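Local coordinates for protein endo-beta-1,4-glucanase (Bacillus licheniformis, PDB 2JEN) that hydrolyses internal beta-1,4-glucosidic bonds in the xyloglucan of plant cell walls, as expected of an endo-acting xyloglucanase of glycoside hydrolase family 12, at residues N43-Y47 with T103-G107; D72-N78 with G247-I253; P109-Q115 with L229-V235. The protein carries 1 engineered substitution. All coordinates share one frame; numbering follows the deposited sequence. Where two conformers were deposited one is given.

Interaction 1: N43-Y47 with T103-G107; sequences NKKYY and TAGSG. With SO4 (sulfate ion), chain H; SO4 (sulfate ion), chain B.
Lys-45 and Ala-104 are the residues whose backbones come nearest, 5.2 Å between their CA atoms, where the turn leading into strand 46-49 meets a type II beta turn from Thr-103 to Ser-106. Direct hydrogen bonding is carried by Thr-103 OG1, which donates to Lys-45 O over 2.7 Å from above the carbonyl plane; the same hydroxyl is also bonded to Gly-95 N of strand 91-95. With OG1 set between its backbone N and carbonyl carbon (chi1 58°), Thr-103 brings CG2 up to the edge of the Tyr-47 ring, 3.6 Å from CE1. The extended Lys-45 chain runs along the turn, its CE 3.6 Å from Gly-105 O, and ends with NZ bonded to Val-258 O and weakly to Tyr-46 OH. One water donates to both Asn-43 O and Ala-104 O, and another links Lys-44 O with Ala-104 N. Within the turn, Thr-103 O takes both the N-H and the hydroxyl of Ser-106. Lys-44 leads away instead, its NZ 2.7 Å from O2 of the chain H sulfate, probably from the crystallisation liquor. Lys-45 and Tyr-46 both face Phe-41, a classic beta bulge between strands 38-41 and 46-49, and the 103-106 turn packs on its Lys-45.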
loop_
_atom_site.group_PDB
_atom_site.type_symbol
_atom_site.label_atom_id
_atom_site.label_comp_id
_atom_site.label_asym_id
_atom_site.label_seq_id
_atom_site.Cartn_x
_atom_site.Cartn_y
_atom_site.Cartn_z
ATOM N N ASN A 43 25.289 -15.742 7.959
ATOM C CA ASN A 43 25.187 -16.622 9.115
ATOM C C ASN A 43 24.859 -15.852 10.390
ATOM O O ASN A 43 25.356 -16.144 11.474
ATOM C CB ASN A 43 26.477 -17.457 9.261
ATOM C CG ASN A 43 26.327 -18.641 10.199
ATOM O OD1 ASN A 43 27.314 -19.063 10.829
ATOM N ND2 ASN A 43 25.120 -19.172 10.323
ATOM N N LYS A 44 23.956 -14.878 10.245
ATOM C CA LYS A 44 23.483 -14.032 11.330
ATOM C C LYS A 44 24.593 -13.200 12.003
ATOM O O LYS A 44 24.376 -12.681 13.082
ATOM C CB LYS A 44 22.639 -14.759 12.367
ATOM C CG LYS A 44 21.404 -15.446 11.828
ATOM C CD LYS A 44 20.550 -16.071 12.895
ATOM C CE LYS A 44 19.766 -15.090 13.739
ATOM N NZ LYS A 44 18.895 -15.724 14.786
ATOM N N LYS A 45 25.705 -12.987 11.314
ATOM C CA LYS A 45 26.740 -12.059 11.812
ATOM C C LYS A 45 26.254 -10.618 11.736
ATOM O O LYS A 45 26.648 -9.784 12.539
ATOM C CB LYS A 45 28.008 -12.199 10.965
ATOM C CG LYS A 45 29.208 -11.410 11.483
ATOM C CD LYS A 45 30.384 -11.548 10.515
ATOM C CE LYS A 45 31.508 -10.590 10.902
ATOM N NZ LYS A 45 32.679 -10.627 9.979
ATOM N N TYR A 46 25.388 -10.350 10.776
ATOM C CA TYR A 46 24.843 -9.001 10.575
ATOM C C TYR A 46 23.350 -9.064 10.475
ATOM O O TYR A 46 22.773 -10.094 10.122
ATOM C CB TYR A 46 25.355 -8.409 9.265
ATOM C CG TYR A 46 26.846 -8.492 9.020
ATOM C CD1 TYR A 46 27.771 -7.942 9.898
ATOM C CD2 TYR A 46 27.328 -9.094 7.877
ATOM C CE1 TYR A 46 29.142 -7.997 9.618
ATOM C CE2 TYR A 46 28.666 -9.161 7.605
ATOM C CZ TYR A 46 29.568 -8.605 8.474
ATOM O OH TYR A 46 30.925 -8.668 8.191
ATOM N N TYR A 47 22.715 -7.921 10.694
ATOM C CA TYR A 47 21.325 -7.745 10.209
ATOM C C TYR A 47 21.106 -6.353 9.745
ATOM O O TYR A 47 21.664 -5.398 10.280
ATOM C CB TYR A 47 20.273 -8.129 11.265
ATOM C CG TYR A 47 20.403 -7.466 12.624
ATOM C CD1 TYR A 47 21.199 -8.015 13.615
ATOM C CD2 TYR A 47 19.686 -6.303 12.936
ATOM C CE1 TYR A 47 21.271 -7.417 14.864
ATOM C CE2 TYR A 47 19.766 -5.732 14.211
ATOM C CZ TYR A 47 20.581 -6.279 15.153
ATOM O OH TYR A 47 20.626 -5.728 16.420
ATOM N N THR A 103 25.727 -10.116 17.926
ATOM C CA THR A 103 25.538 -11.061 16.819
ATOM C C THR A 103 26.661 -12.094 16.777
ATOM O O THR A 103 27.832 -11.827 17.074
ATOM C CB THR A 103 25.411 -10.357 15.461
ATOM O OG1 THR A 103 26.563 -9.562 15.214
ATOM C CG2 THR A 103 24.126 -9.473 15.349
ATOM N N ALA A 104 26.251 -13.297 16.439
ATOM C CA ALA A 104 27.162 -14.433 16.382
ATOM C C ALA A 104 28.277 -14.180 15.408
ATOM O O ALA A 104 28.056 -13.805 14.262
ATOM C CB ALA A 104 26.334 -15.679 15.963
ATOM N N GLY A 105 29.527 -14.424 15.830
ATOM C CA GLY A 105 30.645 -14.301 14.941
ATOM C C GLY A 105 31.071 -12.896 14.614
ATOM O O GLY A 105 31.912 -12.693 13.770
ATOM N N SER A 106 30.485 -11.896 15.277
ATOM C CA SER A 106 30.818 -10.529 14.949
ATOM C C SER A 106 32.212 -10.130 15.407
ATOM O O SER A 106 32.824 -9.241 14.860
ATOM C CB SER A 106 29.781 -9.585 15.568
ATOM O OG SER A 106 29.705 -9.681 16.979
ATOM N N GLY A 107 32.681 -10.786 16.452
ATOM C CA GLY A 107 33.912 -10.388 17.107
ATOM C C GLY A 107 33.744 -9.370 18.219
ATOM O O GLY A 107 34.722 -8.983 18.875
HETATM S S SO4 H . 18.933 -19.468 14.012
HETATM O O1 SO4 H . 18.246 -20.721 14.364
HETATM O O2 SO4 H . 18.293 -18.331 14.683
HETATM O O3 SO4 H . 20.311 -19.573 14.498
HETATM O O4 SO4 H . 18.947 -19.164 12.611
HETATM S S SO4 B . 24.649 -17.374 4.935
HETATM O O1 SO4 B . 25.888 -16.587 4.823
HETATM O O2 SO4 B . 23.913 -17.348 3.666
HETATM O O3 SO4 B . 25.035 -18.759 5.216
HETATM O O4 SO4 B . 23.740 -16.921 5.948
HETATM O O HOH W 1 27.999 -15.718 12.343
HETATM O O HOH W 2 23.492 -13.476 15.546
#

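Interaction 2: D72-N78 with G247-I253; sequences DMGWVWN and GTGQINI
Trp-75 and Ile-251 form one of three hydrogen-bonded pairs in this antiparallel ladder, together with Met-73 and Ile-253, and Trp-77 and Gly-249. Each pair is closed by two N-H...O bonds. The straightest runs from Ile-253 N to Met-73 O (2.8 Å, 174°), while its return bond from Met-73 N to Ile-253 O is weak. Gly-74 and Val-76 sit in non-hydrogen-bonded pairs, and their backbones bond instead to Tyr-66 and Thr-64 of strand 62-67. On the face bearing the tryptophans, Ile-251 CG2 sits over the Trp-75 ring in a CH-pi contact, 3.3 Å from the five-membered centroid, while the indole NE1 is bonded to Thr-242 OG1. The Trp-77 indole folds across the partner strand (chi1 67°), laying one face over the peptide between Gly-249 and Gln-250 and turning an edge to Gly-247 O, 3.3 Å from CD1. Gly-74 has to be a glycine, since a CB would run into Ile-251 O. On the other face, in the conformer given, Thr-248 OG1 donates to Asn-78 OD1 (2.7 Å) and also bonds Gln-250 NE2 of the fourth subunit. Gln-250 in turn reaches Thr-248 of the third subunit. The Asp-72 carboxylate is bonded to Asn-68 ND2 of its own chain and to Asn-82 N and Ser-81 OG of the third subunit. The chemistry is thus divided by face: indoles and aliphatic groups fill the interior between the sheets, whereas the polar ends on the outer face are satisfied partly by neighbouring subunits.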
loop_
_atom_site.group_PDB
_atom_site.type_symbol
_atom_site.label_atom_id
_atom_site.label_comp_id
_atom_site.label_asym_id
_atom_site.label_seq_id
_atom_site.Cartn_x
_atom_site.Cartn_y
_atom_site.Cartn_z
ATOM N N ASP A 72 24.071 -6.796 -2.629
ATOM C CA ASP A 72 22.969 -6.053 -3.237
ATOM C C ASP A 72 21.858 -5.967 -2.206
ATOM O O ASP A 72 20.948 -6.793 -2.148
ATOM C CB ASP A 72 22.502 -6.764 -4.520
ATOM C CG ASP A 72 21.475 -5.964 -5.295
ATOM O OD1 ASP A 72 21.531 -4.698 -5.260
ATOM O OD2 ASP A 72 20.635 -6.601 -6.009
ATOM N N MET A 73 21.899 -4.910 -1.427
ATOM C CA MET A 73 21.013 -4.738 -0.279
ATOM C C MET A 73 20.892 -3.268 0.014
ATOM O O MET A 73 21.712 -2.472 -0.503
ATOM C CB MET A 73 21.530 -5.511 0.928
ATOM C CG MET A 73 22.864 -5.053 1.421
ATOM S SD MET A 73 23.499 -6.062 2.780
ATOM C CE MET A 73 25.266 -5.726 2.691
ATOM N N GLY A 74 19.940 -2.879 0.851
ATOM C CA GLY A 74 19.791 -1.458 1.121
ATOM C C GLY A 74 18.452 -1.157 1.746
ATOM O O GLY A 74 17.866 -2.008 2.433
ATOM N N TRP A 75 17.987 0.060 1.554
ATOM C CA TRP A 75 16.724 0.508 2.126
ATOM C C TRP A 75 16.220 1.730 1.373
ATOM O O TRP A 75 16.985 2.397 0.708
ATOM C CB TRP A 75 16.804 0.746 3.638
ATOM C CG TRP A 75 17.992 1.551 4.095
ATOM C CD1 TRP A 75 18.068 2.910 4.219
ATOM C CD2 TRP A 75 19.247 1.038 4.562
ATOM N NE1 TRP A 75 19.313 3.267 4.662
ATOM C CE2 TRP A 75 20.050 2.142 4.918
ATOM C CE3 TRP A 75 19.782 -0.248 4.715
ATOM C CZ2 TRP A 75 21.355 2.009 5.370
ATOM C CZ3 TRP A 75 21.085 -0.374 5.156
ATOM C CH2 TRP A 75 21.853 0.752 5.484
ATOM N N VAL A 76 14.920 1.959 1.484
ATOM C CA VAL A 76 14.176 2.948 0.778
ATOM C C VAL A 76 13.344 3.679 1.846
ATOM O O VAL A 76 12.818 3.031 2.752
ATOM C CB VAL A 76 13.295 2.205 -0.238
ATOM C CG1 VAL A 76 12.652 3.196 -1.197
ATOM C CG2 VAL A 76 14.144 1.093 -0.983
ATOM N N TRP A 77 13.181 4.985 1.727
ATOM C CA TRP A 77 12.509 5.741 2.770
ATOM C C TRP A 77 11.751 6.956 2.253
ATOM O O TRP A 77 12.024 7.489 1.157
ATOM C CB TRP A 77 13.524 6.245 3.813
ATOM C CG TRP A 77 14.520 7.285 3.347
ATOM C CD1 TRP A 77 14.343 8.628 3.298
ATOM C CD2 TRP A 77 15.862 7.053 2.884
ATOM N NE1 TRP A 77 15.492 9.246 2.835
ATOM C CE2 TRP A 77 16.437 8.299 2.587
ATOM C CE3 TRP A 77 16.633 5.910 2.698
ATOM C CZ2 TRP A 77 17.756 8.429 2.159
ATOM C CZ3 TRP A 77 17.949 6.046 2.242
ATOM C CH2 TRP A 77 18.485 7.301 2.011
ATOM N N ASN A 78 10.823 7.394 3.085
ATOM C CA ASN A 78 10.136 8.647 2.924
ATOM C C ASN A 78 9.793 9.227 4.277
ATOM O O ASN A 78 9.032 8.617 5.027
ATOM C CB ASN A 78 8.823 8.420 2.161
ATOM C CG ASN A 78 7.996 9.649 2.030
ATOM O OD1 ASN A 78 8.502 10.721 1.752
ATOM N ND2 ASN A 78 6.709 9.519 2.272
ATOM N N GLY A 247 12.984 13.923 3.965
ATOM C CA GLY A 247 13.126 13.642 2.549
ATOM C C GLY A 247 12.881 12.190 2.190
ATOM O O GLY A 247 12.561 11.352 3.052
ATOM N N THR A 248 13.064 11.899 0.906
ATOM C CA THR A 248 12.779 10.597 0.370
ATOM C C THR A 248 13.935 10.138 -0.489
ATOM O O THR A 248 14.580 10.938 -1.166
ATOM C CB THR A 248 11.541 10.650 -0.567
ATOM O OG1 THR A 248 10.492 11.427 0.011
ATOM C CG2 THR A 248 11.037 9.275 -0.874
ATOM N N GLY A 249 14.183 8.835 -0.503
ATOM C CA GLY A 249 15.236 8.282 -1.337
ATOM C C GLY A 249 15.576 6.867 -0.975
ATOM O O GLY A 249 14.764 6.145 -0.403
ATOM N N GLN A 250 16.777 6.441 -1.332
ATOM C CA GLN A 250 17.215 5.111 -1.085
ATOM C C GLN A 250 18.724 5.036 -1.077
ATOM O O GLN A 250 19.413 5.910 -1.651
ATOM C CB GLN A 250 16.663 4.180 -2.148
ATOM C CG GLN A 250 17.254 4.365 -3.525
ATOM C CD GLN A 250 16.527 3.562 -4.564
ATOM O OE1 GLN A 250 16.608 2.315 -4.587
ATOM N NE2 GLN A 250 15.803 4.262 -5.437
ATOM N N ILE A 251 19.219 3.981 -0.460
ATOM C CA ILE A 251 20.603 3.574 -0.546
ATOM C C ILE A 251 20.669 2.166 -1.088
ATOM O O ILE A 251 19.782 1.337 -0.833
ATOM C CB ILE A 251 21.300 3.627 0.844
ATOM C CG1 ILE A 251 22.838 3.520 0.745
ATOM C CG2 ILE A 251 20.766 2.555 1.801
ATOM C CD1 ILE A 251 23.588 3.870 2.032
ATOM N N ASN A 252 21.751 1.875 -1.806
ATOM C CA ASN A 252 22.097 0.526 -2.165
ATOM C C ASN A 252 23.536 0.314 -1.766
ATOM O O ASN A 252 24.387 1.201 -1.980
ATOM C CB ASN A 252 21.929 0.292 -3.667
ATOM C CG ASN A 252 22.384 -1.063 -4.075
ATOM O OD1 ASN A 252 21.589 -2.082 -4.078
ATOM N ND2 ASN A 252 23.634 -1.142 -4.391
ATOM N N ILE A 253 23.810 -0.812 -1.145
ATOM C CA ILE A 253 25.111 -1.209 -0.689
ATOM C C ILE A 253 25.586 -2.389 -1.531
ATOM O O ILE A 253 24.866 -3.385 -1.694
ATOM C CB ILE A 253 25.081 -1.582 0.788
ATOM C CG1 ILE A 253 24.735 -0.329 1.607
ATOM C CG2 ILE A 253 26.399 -2.225 1.225
ATOM C CD1 ILE A 253 24.419 -0.610 3.052
#

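Interaction 3: P109-Q115 with L229-V235; sequences PTRLSDQ and LSKTKYV
Thr-232 O is gripped by two donors: Arg-111 NE, 2.8 Å away with an N-H...O angle of 166°, and a water that donates to it. The same water accepts from Arg-111 NH2 at 3.2 Å, so the guanidinium is held along one edge. Its chain, extended from CG to NE, crosses the Tyr-234 ring. CG lies over the ring face in a CH-pi contact 3.7 Å from the centroid, and the guanidinium plane is turned only 15° from that of the ring, with Tyr-234 OH over one of its faces. Replacing Arg-111 by an alanine would probably leave Thr-232 O without its N-H donor and bare the ring face that the arginine chain covers. Beneath this pair the backbones form a short antiparallel ladder. Thr-110 and Val-235 exchange two hydrogen bonds, and Leu-112 N then bonds Lys-233 O (2.8 Å), nearly in line with the carbonyl. Leu-112 drives its branches inward, with CD2 at 3.6 Å from Val-235 CG2 and CD1 at 3.8 Å from Leu-229 CD2; Leu-140 and helix 215-225 close round it. Lys-231 lies against Leu-112 CB and stretches on towards that helix, where NZ forms a salt bridge with Asp-224 and a hydrogen bond with Asn-220 OD1. In the conformer given, Lys-233 points away from 109-115 and its NZ forms a salt bridge with Asp-154. The arrangement is a short antiparallel pairing of strand 110-111 with the start of strand 234-244, just beyond a type I turn from Ser-230 to Lys-233, at the end of the family 12 beta-sandwich where helix 215-225 packs.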
loop_
_atom_site.group_PDB
_atom_site.type_symbol
_atom_site.label_atom_id
_atom_site.label_comp_id
_atom_site.label_asym_id
_atom_site.label_seq_id
_atom_site.Cartn_x
_atom_site.Cartn_y
_atom_site.Cartn_z
ATOM N N PRO A 109 32.000 -8.414 22.017
ATOM C CA PRO A 109 32.739 -7.189 22.348
ATOM C C PRO A 109 34.237 -7.382 22.277
ATOM O O PRO A 109 34.714 -8.508 22.416
ATOM C CB PRO A 109 32.314 -6.927 23.798
ATOM C CG PRO A 109 32.139 -8.283 24.349
ATOM C CD PRO A 109 31.553 -9.111 23.226
ATOM N N THR A 110 34.962 -6.298 22.008
ATOM C CA THR A 110 36.413 -6.304 22.002
ATOM C C THR A 110 36.925 -5.129 22.814
ATOM O O THR A 110 36.554 -3.979 22.577
ATOM C CB THR A 110 36.977 -6.328 20.553
ATOM O OG1 THR A 110 38.405 -6.482 20.555
ATOM C CG2 THR A 110 36.649 -5.130 19.711
ATOM N N ARG A 111 37.823 -5.418 23.750
ATOM C CA ARG A 111 38.326 -4.398 24.636
ATOM C C ARG A 111 39.373 -3.562 23.924
ATOM O O ARG A 111 40.241 -4.088 23.249
ATOM C CB ARG A 111 38.920 -5.002 25.900
ATOM C CG ARG A 111 38.758 -4.067 27.081
ATOM C CD ARG A 111 39.338 -4.566 28.374
ATOM N NE ARG A 111 38.684 -3.913 29.513
ATOM C CZ ARG A 111 38.837 -4.281 30.780
ATOM N NH1 ARG A 111 39.618 -5.321 31.094
ATOM N NH2 ARG A 111 38.167 -3.647 31.735
ATOM N N LEU A 112 39.319 -2.238 24.049
ATOM C CA LEU A 112 40.262 -1.418 23.322
ATOM C C LEU A 112 41.734 -1.759 23.672
ATOM O O LEU A 112 42.605 -1.713 22.820
ATOM C CB LEU A 112 39.990 0.069 23.574
ATOM C CG LEU A 112 38.714 0.616 22.928
ATOM C CD1 LEU A 112 38.586 2.088 23.378
ATOM C CD2 LEU A 112 38.806 0.477 21.384
ATOM N N SER A 113 41.967 -2.122 24.919
ATOM C CA SER A 113 43.334 -2.462 25.348
ATOM C C SER A 113 43.867 -3.755 24.714
ATOM O O SER A 113 45.084 -4.013 24.748
ATOM C CB SER A 113 43.400 -2.557 26.863
ATOM O OG SER A 113 42.485 -3.492 27.370
ATOM N N ASP A 114 42.998 -4.557 24.102
ATOM C CA ASP A 114 43.454 -5.717 23.327
ATOM C C ASP A 114 43.956 -5.347 21.950
ATOM O O ASP A 114 44.572 -6.168 21.283
ATOM C CB ASP A 114 42.381 -6.794 23.303
ATOM C CG ASP A 114 42.211 -7.446 24.664
ATOM O OD1 ASP A 114 43.214 -7.497 25.425
ATOM O OD2 ASP A 114 41.126 -7.925 24.985
ATOM N N GLN A 115 43.693 -4.109 21.523
ATOM C CA GLN A 115 44.277 -3.502 20.323
ATOM C C GLN A 115 43.998 -4.306 19.066
ATOM O O GLN A 115 44.813 -4.347 18.160
ATOM C CB GLN A 115 45.800 -3.227 20.472
ATOM C CG GLN A 115 46.140 -2.020 21.354
ATOM C CD GLN A 115 45.763 -0.678 20.739
ATOM O OE1 GLN A 115 46.187 -0.327 19.630
ATOM N NE2 GLN A 115 44.988 0.092 21.471
ATOM N N LEU A 229 39.084 8.937 25.727
ATOM C CA LEU A 229 38.525 7.598 25.734
ATOM C C LEU A 229 39.500 6.669 26.431
ATOM O O LEU A 229 40.680 6.620 26.049
ATOM C CB LEU A 229 38.286 7.173 24.287
ATOM C CG LEU A 229 37.550 5.861 24.029
ATOM C CD1 LEU A 229 36.129 5.899 24.597
ATOM C CD2 LEU A 229 37.545 5.631 22.539
ATOM N N SER A 230 39.011 5.937 27.425
ATOM C CA SER A 230 39.800 4.944 28.117
ATOM C C SER A 230 39.890 3.633 27.361
ATOM O O SER A 230 38.886 3.125 26.882
ATOM C CB SER A 230 39.201 4.689 29.490
ATOM O OG SER A 230 39.878 3.598 30.119
ATOM N N LYS A 231 41.073 3.020 27.297
ATOM C CA LYS A 231 41.169 1.717 26.620
ATOM C C LYS A 231 40.650 0.543 27.451
ATOM O O LYS A 231 40.626 -0.595 26.954
ATOM C CB LYS A 231 42.550 1.474 26.027
ATOM C CG LYS A 231 42.928 2.489 24.930
ATOM C CD LYS A 231 44.159 2.092 24.142
ATOM C CE LYS A 231 44.659 3.171 23.222
ATOM N NZ LYS A 231 45.873 2.751 22.472
ATOM N N THR A 232 40.132 0.812 28.646
ATOM C CA THR A 232 39.392 -0.198 29.389
ATOM C C THR A 232 38.000 -0.478 28.750
ATOM O O THR A 232 37.342 -1.461 29.078
ATOM C CB THR A 232 39.140 0.171 30.852
ATOM O OG1 THR A 232 38.405 1.395 30.951
ATOM C CG2 THR A 232 40.463 0.323 31.589
ATOM N N LYS A 233 37.534 0.432 27.909
ATOM C CA LYS A 233 36.205 0.246 27.349
ATOM C C LYS A 233 36.200 -0.789 26.230
ATOM O O LYS A 233 37.216 -1.102 25.601
ATOM C CB LYS A 233 35.613 1.581 26.924
ATOM C CG LYS A 233 35.254 2.418 28.126
ATOM C CD LYS A 233 34.937 3.807 27.719
ATOM C CE LYS A 233 34.355 4.598 28.861
ATOM N NZ LYS A 233 34.021 5.990 28.430
ATOM N N TYR A 234 35.017 -1.322 26.019
ATOM C CA TYR A 234 34.770 -2.326 24.987
ATOM C C TYR A 234 34.042 -1.731 23.809
ATOM O O TYR A 234 33.075 -0.984 23.991
ATOM C CB TYR A 234 33.873 -3.442 25.556
ATOM C CG TYR A 234 34.573 -4.298 26.563
ATOM C CD1 TYR A 234 34.560 -3.956 27.904
ATOM C CD2 TYR A 234 35.244 -5.445 26.174
ATOM C CE1 TYR A 234 35.230 -4.750 28.842
ATOM C CE2 TYR A 234 35.939 -6.225 27.112
ATOM C CZ TYR A 234 35.890 -5.877 28.426
ATOM O OH TYR A 234 36.560 -6.659 29.362
ATOM N N VAL A 235 34.469 -2.097 22.591
ATOM C CA VAL A 235 33.643 -1.850 21.425
ATOM C C VAL A 235 32.558 -2.931 21.370
ATOM O O VAL A 235 32.843 -4.126 21.385
ATOM C CB VAL A 235 34.462 -1.812 20.135
ATOM C CG1 VAL A 235 33.561 -1.593 18.916
ATOM C CG2 VAL A 235 35.609 -0.773 20.216
HETATM O O HOH W 3 35.598 -1.877 31.124
#

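How the interactions relate
Interactions 1 and 3 both reach the larger mixed sheet, their centres 19 Å apart, and follow one another along the chain: T103-G107 is separated from P109-Q115 by a single residue. Interaction 2 lies in the six-stranded antiparallel sheet, 22 Å from interaction 1 and 33 Å from interaction 3, on the other side of the chain's centre from the latter. Its segments enclose interaction 3 in sequence and alternate with those of interaction 1. Strand 234-244, which begins in interaction 3 and carries the glycan-pocket residue Glu-243, passes directly into strand 247-260 of interaction 2. The contacts thus serve the two sheets of the expected family 12 beta-jelly-roll sandwich separately, and this chain connection links them.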